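Exopolygalacturonase (Yersinia enterocolitica, PDB 2UVF) hydrolyses pectin-derived polygalacturonic acid as a family 28 glycoside hydrolase, acting on chain ends and probably releasing digalacturonic acid in the periplasm. Local coordinates at residues A[231-236]-A[406-411]; A[412-417]-A[509-514]; A[440-445]-A[471-476]. One frame throughout, in Å; residues are numbered along the deposited sequence.

Overall arrangement
All three contacts lie on the same side of the chain's centre, where loops and strand ends of the parallel beta-helix meet. Their centres are about 10 Å apart in every pairing. Interactions 1 and 3 border the sugar-binding cleft, both touch the galacturonate of chain C and include neighbouring strands, 405-408 and 438-441. Probable hydrogen bonds join them, from Ala-409 N to His-443 O (2.7 Å) and from Gly-445 N to Gly-410 O (2.8 Å). Interaction 2 carries on from segment 406-411 nearer the surface, its centre about 25 Å from that of the chain. Gly-412 N reaches Ile-473 O of interaction 3 at 2.9 Å. The Tyr-510 side chain remains about 9 Å from a bound galacturonate.

Interaction 1 of 3, residues A[231-236]-A[406-411]; sequences RLYPYS and NFAAGT. With ADA (alpha-D-galactopyranuronic acid), chain C; SO4 (sulfate ion), chain D.
Tyr-233 and Tyr-235 reach from the 231-236 loop to the turn at Gly-410 and Thr-411. One hydrogen bond crosses directly: Thr-411 N donates to Tyr-235 OH at 2.9 Å and 159°. Gln-418 gives that hydroxyl a second, weak bond. In a CH-pi contact, Gly-410 CA lies over one face of the Tyr-233 ring, 3.8 Å from its centroid. Leu-232 CG covers the opposite face, so the ring is held between the two. Tyr-233 OH continues past the glycine to Ala-408 CB (3.8 Å) and hydrogen-bonds to His-443. A type I turn runs from Tyr-233 to Ser-236, and both tyrosines extend toward segment 406-411. The Tyr-235 OH also lies above the Tyr-233 ring, toward its rim.

Sugar contacts come from both segments. With CG anti to the backbone N (chi1 -178°), the Asn-406 amide turns toward the sugar, and its OD1 accepts a bond from O3 of the chain C galacturonate at 2.7 Å. Leu-232 CD2 approaches O4 of the same sugar at 3.5 Å, and Ala-408 CB lies 3.8 Å from its O3. Leu-232, Asn-406 and Ala-408 form part of the galacturonate pocket, built on a strand end and a loop of the family 28 beta-helix.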
loop_
_atom_site.group_PDB
_atom_site.type_symbol
_atom_site.label_atom_id
_atom_site.label_comp_id
_atom_site.label_asym_id
_atom_site.label_seq_id
_atom_site.Cartn_x
_atom_site.Cartn_y
_atom_site.Cartn_z
ATOM N N ARG A 231 11.201 -10.550 14.837
ATOM C CA ARG A 231 11.896 -9.283 14.957
ATOM C C ARG A 231 11.939 -8.654 13.563
ATOM O O ARG A 231 12.267 -9.326 12.592
ATOM C CB ARG A 231 13.314 -9.491 15.491
ATOM C CG ARG A 231 13.398 -9.793 16.978
ATOM C CD ARG A 231 14.739 -10.444 17.345
ATOM N NE ARG A 231 15.063 -10.281 18.764
ATOM C CZ ARG A 231 14.644 -11.089 19.738
ATOM N NH1 ARG A 231 13.859 -12.132 19.472
ATOM N NH2 ARG A 231 15.001 -10.846 20.990
ATOM N N LEU A 232 11.603 -7.366 13.471
ATOM C CA LEU A 232 11.504 -6.663 12.192
ATOM C C LEU A 232 12.775 -6.778 11.348
ATOM O O LEU A 232 12.723 -7.180 10.176
ATOM C CB LEU A 232 11.136 -5.188 12.409
ATOM C CG LEU A 232 10.671 -4.357 11.205
ATOM C CD1 LEU A 232 9.336 -4.870 10.695
ATOM C CD2 LEU A 232 10.560 -2.904 11.625
ATOM N N TYR A 233 13.907 -6.424 11.946
ATOM C CA TYR A 233 15.198 -6.517 11.268
ATOM C C TYR A 233 16.114 -7.487 12.026
ATOM O O TYR A 233 15.825 -7.819 13.183
ATOM C CB TYR A 233 15.824 -5.131 11.090
ATOM C CG TYR A 233 14.919 -4.170 10.339
ATOM C CD1 TYR A 233 14.393 -4.504 9.087
ATOM C CD2 TYR A 233 14.571 -2.944 10.891
ATOM C CE1 TYR A 233 13.559 -3.637 8.409
ATOM C CE2 TYR A 233 13.730 -2.079 10.228
ATOM C CZ TYR A 233 13.219 -2.429 8.985
ATOM O OH TYR A 233 12.374 -1.552 8.327
ATOM N N PRO A 234 17.179 -7.995 11.364
ATOM C CA PRO A 234 18.118 -8.881 12.088
ATOM C C PRO A 234 18.684 -8.223 13.354
ATOM O O PRO A 234 18.963 -8.913 14.335
ATOM C CB PRO A 234 19.230 -9.161 11.057
ATOM C CG PRO A 234 19.044 -8.135 9.956
ATOM C CD PRO A 234 17.562 -7.826 9.946
ATOM N N TYR A 235 18.800 -6.894 13.323
ATOM C CA TYR A 235 19.374 -6.074 14.389
ATOM C C TYR A 235 18.318 -5.439 15.290
ATOM O O TYR A 235 18.628 -4.505 16.053
ATOM C CB TYR A 235 20.231 -4.958 13.773
ATOM C CG TYR A 235 19.622 -4.311 12.537
ATOM C CD1 TYR A 235 18.843 -3.138 12.632
ATOM C CD2 TYR A 235 19.831 -4.865 11.267
ATOM C CE1 TYR A 235 18.281 -2.540 11.486
ATOM C CE2 TYR A 235 19.274 -4.275 10.108
ATOM C CZ TYR A 235 18.510 -3.114 10.229
ATOM O OH TYR A 235 17.965 -2.558 9.094
ATOM N N SER A 236 17.077 -5.917 15.176
ATOM C CA SER A 236 15.979 -5.404 16.008
ATOM C C SER A 236 15.960 -6.185 17.312
ATOM O O SER A 236 15.856 -7.412 17.299
ATOM C CB SER A 236 14.626 -5.492 15.279
ATOM O OG SER A 236 14.504 -4.464 14.303
ATOM N N ASN A 406 3.309 2.085 2.396
ATOM C CA ASN A 406 4.598 2.458 2.937
ATOM C C ASN A 406 5.684 1.537 2.403
ATOM O O ASN A 406 5.463 0.336 2.261
ATOM C CB ASN A 406 4.560 2.373 4.465
ATOM C CG ASN A 406 5.861 2.807 5.093
ATOM O OD1 ASN A 406 6.742 1.994 5.356
ATOM N ND2 ASN A 406 5.996 4.093 5.311
ATOM N N PHE A 407 6.851 2.099 2.111
ATOM C CA PHE A 407 8.024 1.286 1.715
ATOM C C PHE A 407 9.135 1.447 2.716
ATOM O O PHE A 407 9.485 2.555 3.078
ATOM C CB PHE A 407 8.518 1.646 0.319
ATOM C CG PHE A 407 7.495 1.426 -0.741
ATOM C CD1 PHE A 407 7.280 0.157 -1.257
ATOM C CD2 PHE A 407 6.731 2.498 -1.220
ATOM C CE1 PHE A 407 6.323 -0.042 -2.238
ATOM C CE2 PHE A 407 5.777 2.301 -2.199
ATOM C CZ PHE A 407 5.560 1.025 -2.704
ATOM N N ALA A 408 9.662 0.328 3.180
ATOM C CA ALA A 408 10.712 0.330 4.193
ATOM C C ALA A 408 11.910 -0.497 3.701
ATOM O O ALA A 408 11.730 -1.510 3.029
ATOM C CB ALA A 408 10.184 -0.248 5.482
ATOM N N ALA A 409 13.119 -0.078 4.073
ATOM C CA ALA A 409 14.324 -0.813 3.677
ATOM C C ALA A 409 15.385 -0.986 4.788
ATOM O O ALA A 409 16.547 -1.293 4.510
ATOM C CB ALA A 409 14.915 -0.206 2.437
ATOM N N GLY A 410 14.965 -0.834 6.042
ATOM C CA GLY A 410 15.853 -1.032 7.179
ATOM C C GLY A 410 16.418 0.289 7.660
ATOM O O GLY A 410 16.099 1.349 7.120
ATOM N N THR A 411 17.251 0.240 8.695
ATOM C CA THR A 411 17.751 1.466 9.307
ATOM C C THR A 411 19.205 1.336 9.773
ATOM O O THR A 411 19.568 0.383 10.480
ATOM C CB THR A 411 16.837 1.962 10.489
ATOM O OG1 THR A 411 16.889 1.049 11.592
ATOM C CG2 THR A 411 15.405 2.070 10.053
HETATM C C1 ADA C . 8.223 2.695 10.274
HETATM C C2 ADA C . 8.231 2.071 8.863
HETATM C C3 ADA C . 7.097 1.029 8.809
HETATM C C4 ADA C . 7.314 -0.061 9.904
HETATM C C5 ADA C . 7.378 0.607 11.295
HETATM C C6 ADA C . 7.622 -0.293 12.538
HETATM O O2 ADA C . 8.092 3.077 7.842
HETATM O O3 ADA C . 6.992 0.461 7.506
HETATM O O4 ADA C . 8.503 -0.820 9.660
HETATM O O5 ADA C . 8.371 1.677 11.316
HETATM O O6B ADA C . 8.507 0.091 13.334
HETATM O O6A ADA C . 6.927 -1.327 12.690
HETATM S S SO4 D . 13.020 -14.075 14.333
HETATM O O1 SO4 D . 11.772 -14.711 14.762
HETATM O O2 SO4 D . 12.802 -12.707 13.834
HETATM O O3 SO4 D . 13.947 -14.010 15.472
HETATM O O4 SO4 D . 13.589 -14.928 13.282
#

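Interaction 2 of 3, residues A[412-417]-A[509-514]; sequences GEKAQE and DYPPAK
Glu-413 meets the 509-514 loop with both its backbone and its side chain. Its N-H donates to Pro-511 O at 2.9 Å and 170°, a nearly straight bond. The carboxylate turns to the other end of the loop, where OE1 accepts the Lys-514 N-H. That bond is modelled very short, so its exact length is doubtful. Glu-413 CG is anti to the backbone N (chi1 -153°), and a bend at chi2 (62°) brings the carboxylate back to Lys-514. Glu-413 OE2 lies against Lys-514 CB at 3.5 Å.

Beside this grip, Lys-414 CG packs on Pro-511 CG at 3.6 Å, and the two side chains run across each other at a slant. Gly-412 CA sits 3.6 Å from Tyr-510 CD1 and makes a CA-H...O contact with Pro-511 O. Further out, a water accepts from Lys-414 N and donates to Pro-511 O. Ile-473 binds the backbone of Gly-412 and touches Tyr-510.

The firm link here is the main-chain bond from Glu-413 N to Pro-511 O. The carboxylate faces the Lys-514 N-H, while the Lys-514 NZ stays 6.4 Å from Glu-413 OE2. Charge attraction between these two side chains is therefore probably a minor part of the contact.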
loop_
_atom_site.group_PDB
_atom_site.type_symbol
_atom_site.label_atom_id
_atom_site.label_comp_id
_atom_site.label_asym_id
_atom_site.label_seq_id
_atom_site.Cartn_x
_atom_site.Cartn_y
_atom_site.Cartn_z
ATOM N N GLY A 412 20.018 2.306 9.366
ATOM C CA GLY A 412 21.398 2.426 9.831
ATOM C C GLY A 412 22.394 1.601 9.039
ATOM O O GLY A 412 22.130 1.230 7.891
ATOM N N GLU A 413 23.530 1.299 9.677
ATOM C CA GLU A 413 24.672 0.653 9.024
ATOM C C GLU A 413 24.454 -0.818 8.697
ATOM O O GLU A 413 24.934 -1.294 7.668
ATOM C CB GLU A 413 25.947 0.830 9.865
ATOM C CG GLU A 413 27.252 0.803 9.064
ATOM C CD GLU A 413 27.380 1.943 8.028
ATOM O OE1 GLU A 413 26.689 2.972 8.161
ATOM O OE2 GLU A 413 28.191 1.814 7.082
ATOM N N LYS A 414 23.750 -1.534 9.573
ATOM C CA LYS A 414 23.506 -2.972 9.392
ATOM C C LYS A 414 22.483 -3.290 8.295
ATOM O O LYS A 414 22.228 -4.464 8.016
ATOM C CB LYS A 414 23.025 -3.605 10.705
ATOM C CG LYS A 414 23.938 -3.434 11.899
ATOM C CD LYS A 414 24.816 -4.648 12.120
ATOM C CE LYS A 414 25.394 -4.650 13.529
ATOM N NZ LYS A 414 26.043 -5.955 13.838
ATOM N N ALA A 415 21.899 -2.250 7.694
ATOM C CA ALA A 415 20.754 -2.382 6.779
ATOM C C ALA A 415 20.969 -3.319 5.589
ATOM O O ALA A 415 20.101 -4.144 5.284
ATOM C CB ALA A 415 20.282 -1.011 6.304
ATOM N N GLN A 416 22.124 -3.203 4.939
ATOM C CA GLN A 416 22.458 -4.019 3.748
ATOM C C GLN A 416 22.618 -5.544 3.984
ATOM O O GLN A 416 22.820 -6.300 3.027
ATOM C CB GLN A 416 23.654 -3.421 2.965
ATOM C CG GLN A 416 24.960 -3.273 3.754
ATOM C CD GLN A 416 25.000 -2.039 4.661
ATOM O OE1 GLN A 416 23.975 -1.606 5.192
ATOM N NE2 GLN A 416 26.196 -1.477 4.848
ATOM N N GLU A 417 22.511 -5.992 5.239
ATOM C CA GLU A 417 22.306 -7.431 5.550
ATOM C C GLU A 417 21.057 -7.986 4.830
ATOM O O GLU A 417 20.775 -9.195 4.862
ATOM C CB GLU A 417 22.168 -7.653 7.071
ATOM C CG GLU A 417 23.479 -7.500 7.871
ATOM C CD GLU A 417 23.280 -7.525 9.398
ATOM O OE1 GLU A 417 24.159 -6.987 10.116
ATOM O OE2 GLU A 417 22.263 -8.083 9.880
ATOM N N ASP A 509 19.104 3.502 18.184
ATOM C CA ASP A 509 18.808 2.136 18.667
ATOM C C ASP A 509 19.506 1.021 17.853
ATOM O O ASP A 509 19.484 -0.154 18.234
ATOM C CB ASP A 509 17.287 1.887 18.684
ATOM C CG ASP A 509 16.470 3.166 18.869
ATOM O OD1 ASP A 509 16.856 4.019 19.703
ATOM O OD2 ASP A 509 15.431 3.308 18.183
ATOM N N TYR A 510 20.105 1.417 16.732
ATOM C CA TYR A 510 20.790 0.537 15.779
ATOM C C TYR A 510 22.135 1.222 15.516
ATOM O O TYR A 510 22.282 2.394 15.852
ATOM C CB TYR A 510 19.968 0.450 14.477
ATOM C CG TYR A 510 19.444 1.806 14.015
ATOM C CD1 TYR A 510 20.251 2.679 13.276
ATOM C CD2 TYR A 510 18.152 2.229 14.345
ATOM C CE1 TYR A 510 19.785 3.933 12.873
ATOM C CE2 TYR A 510 17.677 3.481 13.944
ATOM C CZ TYR A 510 18.499 4.324 13.212
ATOM O OH TYR A 510 18.039 5.559 12.819
ATOM N N PRO A 511 23.133 0.512 14.944
ATOM C CA PRO A 511 24.332 1.258 14.520
ATOM C C PRO A 511 24.022 2.348 13.474
ATOM O O PRO A 511 23.418 2.045 12.439
ATOM C CB PRO A 511 25.237 0.169 13.919
ATOM C CG PRO A 511 24.770 -1.096 14.542
ATOM C CD PRO A 511 23.282 -0.937 14.703
ATOM N N PRO A 512 24.405 3.615 13.762
ATOM C CA PRO A 512 24.269 4.751 12.838
ATOM C C PRO A 512 24.846 4.472 11.448
ATOM O O PRO A 512 25.669 3.567 11.289
ATOM C CB PRO A 512 25.087 5.849 13.524
ATOM C CG PRO A 512 25.000 5.528 14.965
ATOM C CD PRO A 512 24.989 4.033 15.053
ATOM N N ALA A 513 24.418 5.245 10.452
ATOM C CA ALA A 513 24.944 5.093 9.095
ATOM C C ALA A 513 26.189 5.948 8.848
ATOM O O ALA A 513 26.212 7.141 9.183
ATOM C CB ALA A 513 23.872 5.393 8.052
ATOM N N LYS A 514 27.209 5.321 8.256
ATOM C CA LYS A 514 28.457 5.993 7.851
ATOM C C LYS A 514 28.275 6.801 6.557
ATOM O O LYS A 514 28.566 8.003 6.532
ATOM C CB LYS A 514 29.620 4.986 7.719
ATOM C CG LYS A 514 30.005 4.250 9.020
ATOM C CD LYS A 514 30.519 5.199 10.130
ATOM C CE LYS A 514 32.048 5.360 10.129
ATOM N NZ LYS A 514 32.593 6.053 8.918
HETATM O O HOH W 1 22.140 -0.271 11.617
#

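Interaction 3 of 3, residues A[440-445]-A[471-476]; sequences TGSHTG and STIGGG. With ADA (alpha-D-galactopyranuronic acid), chain C; ADA (alpha-D-galactopyranuronic acid), chain B.
A turn that follows strand 438-441, on the rim of the sugar-binding cleft, packs against the glycine-rich loop 471-476. Ile-473 fills the angle between them. Its CD1 touches Ser-442 O at 3.1 Å, and its CG2 lies 3.4 Å from Thr-444 N. CG2 is anti to the Ile-473 backbone N, while CG1 is anti to the carbonyl carbon (chi1 -71°). Both branches come to the Ser-442 carbonyl oxygen from the same side.

His-443 is the centre of an inverse gamma turn, which carries the chain from Ser-442 to Thr-444. The imidazole, held by Tyr-233 of the 231-236 loop, points back to the ligand. One of its faces lies against C1 of the chain C galacturonate, and CE1 is 3.2 Å from O5 of that sugar. This turn belongs to the parallel beta-helix typical of family 28, where loops from successive coils line the cleft. Ser-442 CB approaches O6B of the chain B galacturonate at 3.3 Å.

Away from the sugars, Gly-476 N donates to Thr-444 O at 2.9 Å and 160°. Gly-475 CA adds CA-H...O contacts to the carbonyls of Thr-444 and Gly-445. Thr-444 OG1 lies 3.0 Å from Gly-474 O, a possible bond whose proton is contested, and is hydrogen-bonded to Ser-469.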
loop_
_atom_site.group_PDB
_atom_site.type_symbol
_atom_site.label_atom_id
_atom_site.label_comp_id
_atom_site.label_asym_id
_atom_site.label_seq_id
_atom_site.Cartn_x
_atom_site.Cartn_y
_atom_site.Cartn_z
ATOM N N THR A 440 7.792 6.699 1.030
ATOM C CA THR A 440 9.131 6.088 1.016
ATOM C C THR A 440 10.062 6.757 2.058
ATOM O O THR A 440 10.492 7.868 1.832
ATOM C CB THR A 440 9.837 6.286 -0.375
ATOM O OG1 THR A 440 10.177 7.664 -0.536
ATOM C CG2 THR A 440 8.978 5.884 -1.554
ATOM N N GLY A 441 10.336 6.193 3.229
ATOM C CA GLY A 441 9.439 5.404 4.045
ATOM C C GLY A 441 9.826 5.821 5.454
ATOM O O GLY A 441 9.104 5.566 6.396
ATOM N N SER A 442 10.968 6.515 5.537
ATOM C CA SER A 442 11.769 6.842 6.764
ATOM C C SER A 442 12.819 5.774 7.041
ATOM O O SER A 442 13.992 6.098 7.186
ATOM C CB SER A 442 10.958 7.163 8.017
ATOM O OG SER A 442 11.699 6.831 9.186
ATOM N N HIS A 443 12.389 4.515 7.091
ATOM C CA HIS A 443 13.313 3.366 7.050
ATOM C C HIS A 443 13.852 3.206 5.621
ATOM O O HIS A 443 13.273 2.481 4.821
ATOM C CB HIS A 443 12.623 2.062 7.516
ATOM C CG HIS A 443 12.256 2.037 8.974
ATOM N ND1 HIS A 443 11.724 0.903 9.575
ATOM C CD2 HIS A 443 12.367 2.988 9.955
ATOM C CE1 HIS A 443 11.510 1.161 10.858
ATOM N NE2 HIS A 443 11.893 2.418 11.115
ATOM N N THR A 444 14.944 3.901 5.300
ATOM C CA THR A 444 15.504 3.886 3.932
ATOM C C THR A 444 16.868 3.178 3.786
ATOM O O THR A 444 17.504 3.242 2.717
ATOM C CB THR A 444 15.589 5.305 3.335
ATOM O OG1 THR A 444 16.334 6.143 4.219
ATOM C CG2 THR A 444 14.196 5.899 3.137
ATOM N N GLY A 445 17.279 2.486 4.852
ATOM C CA GLY A 445 18.556 1.761 4.953
ATOM C C GLY A 445 19.137 1.038 3.748
ATOM O O GLY A 445 20.176 1.435 3.236
ATOM N N SER A 471 19.747 11.324 8.338
ATOM C CA SER A 471 21.132 11.026 7.983
ATOM C C SER A 471 21.686 9.762 8.659
ATOM O O SER A 471 22.513 9.054 8.070
ATOM C CB SER A 471 22.030 12.232 8.294
ATOM O OG SER A 471 23.379 11.991 7.930
ATOM N N THR A 472 21.226 9.478 9.882
ATOM C CA THR A 472 21.643 8.262 10.604
ATOM C C THR A 472 21.089 6.953 10.017
ATOM O O THR A 472 21.735 5.907 10.134
ATOM C CB THR A 472 21.343 8.316 12.131
ATOM O OG1 THR A 472 19.960 8.627 12.364
ATOM C CG2 THR A 472 22.226 9.353 12.821
ATOM N N ILE A 473 19.917 7.010 9.386
ATOM C CA ILE A 473 19.315 5.819 8.756
ATOM C C ILE A 473 20.088 5.362 7.506
ATOM O O ILE A 473 20.170 4.160 7.206
ATOM C CB ILE A 473 17.803 6.017 8.462
ATOM C CG1 ILE A 473 17.023 6.025 9.777
ATOM C CG2 ILE A 473 17.272 4.898 7.564
ATOM C CD1 ILE A 473 15.703 6.733 9.734
ATOM N N GLY A 474 20.662 6.319 6.788
ATOM C CA GLY A 474 21.429 6.012 5.589
ATOM C C GLY A 474 20.534 5.547 4.463
ATOM O O GLY A 474 19.303 5.641 4.556
ATOM N N GLY A 475 21.156 5.033 3.404
ATOM C CA GLY A 475 20.428 4.621 2.210
ATOM C C GLY A 475 19.693 5.792 1.575
ATOM O O GLY A 475 20.286 6.841 1.301
ATOM N N GLY A 476 18.393 5.617 1.361
ATOM C CA GLY A 476 17.571 6.632 0.733
ATOM C C GLY A 476 16.599 6.009 -0.248
ATOM O O GLY A 476 16.342 4.809 -0.214
HETATM C C1 ADA C . 8.223 2.695 10.274
HETATM C C2 ADA C . 8.231 2.071 8.863
HETATM C C3 ADA C . 7.097 1.029 8.809
HETATM C C4 ADA C . 7.314 -0.061 9.904
HETATM C C5 ADA C . 7.378 0.607 11.295
HETATM C C6 ADA C . 7.622 -0.293 12.538
HETATM O O2 ADA C . 8.092 3.077 7.842
HETATM O O3 ADA C . 6.992 0.461 7.506
HETATM O O4 ADA C . 8.503 -0.820 9.660
HETATM O O5 ADA C . 8.371 1.677 11.316
HETATM O O6B ADA C . 8.507 0.091 13.334
HETATM O O6A ADA C . 6.927 -1.327 12.690
HETATM C C1 ADA B . 4.360 5.625 10.706
HETATM C C2 ADA B . 4.403 4.105 10.965
HETATM C C3 ADA B . 5.351 3.886 12.166
HETATM C C4 ADA B . 6.771 4.134 11.631
HETATM C C5 ADA B . 6.822 5.615 11.214
HETATM C C6 ADA B . 8.191 5.971 10.588
HETATM O O1 ADA B . 3.969 6.402 11.875
HETATM O O2 ADA B . 3.127 3.540 11.159
HETATM O O3 ADA B . 5.180 2.599 12.812
HETATM O O4 ADA B . 6.939 3.347 10.425
HETATM O O5 ADA B . 5.712 5.980 10.283
HETATM O O6B ADA B . 8.354 5.743 9.362
HETATM O O6A ADA B . 9.067 6.474 11.337
#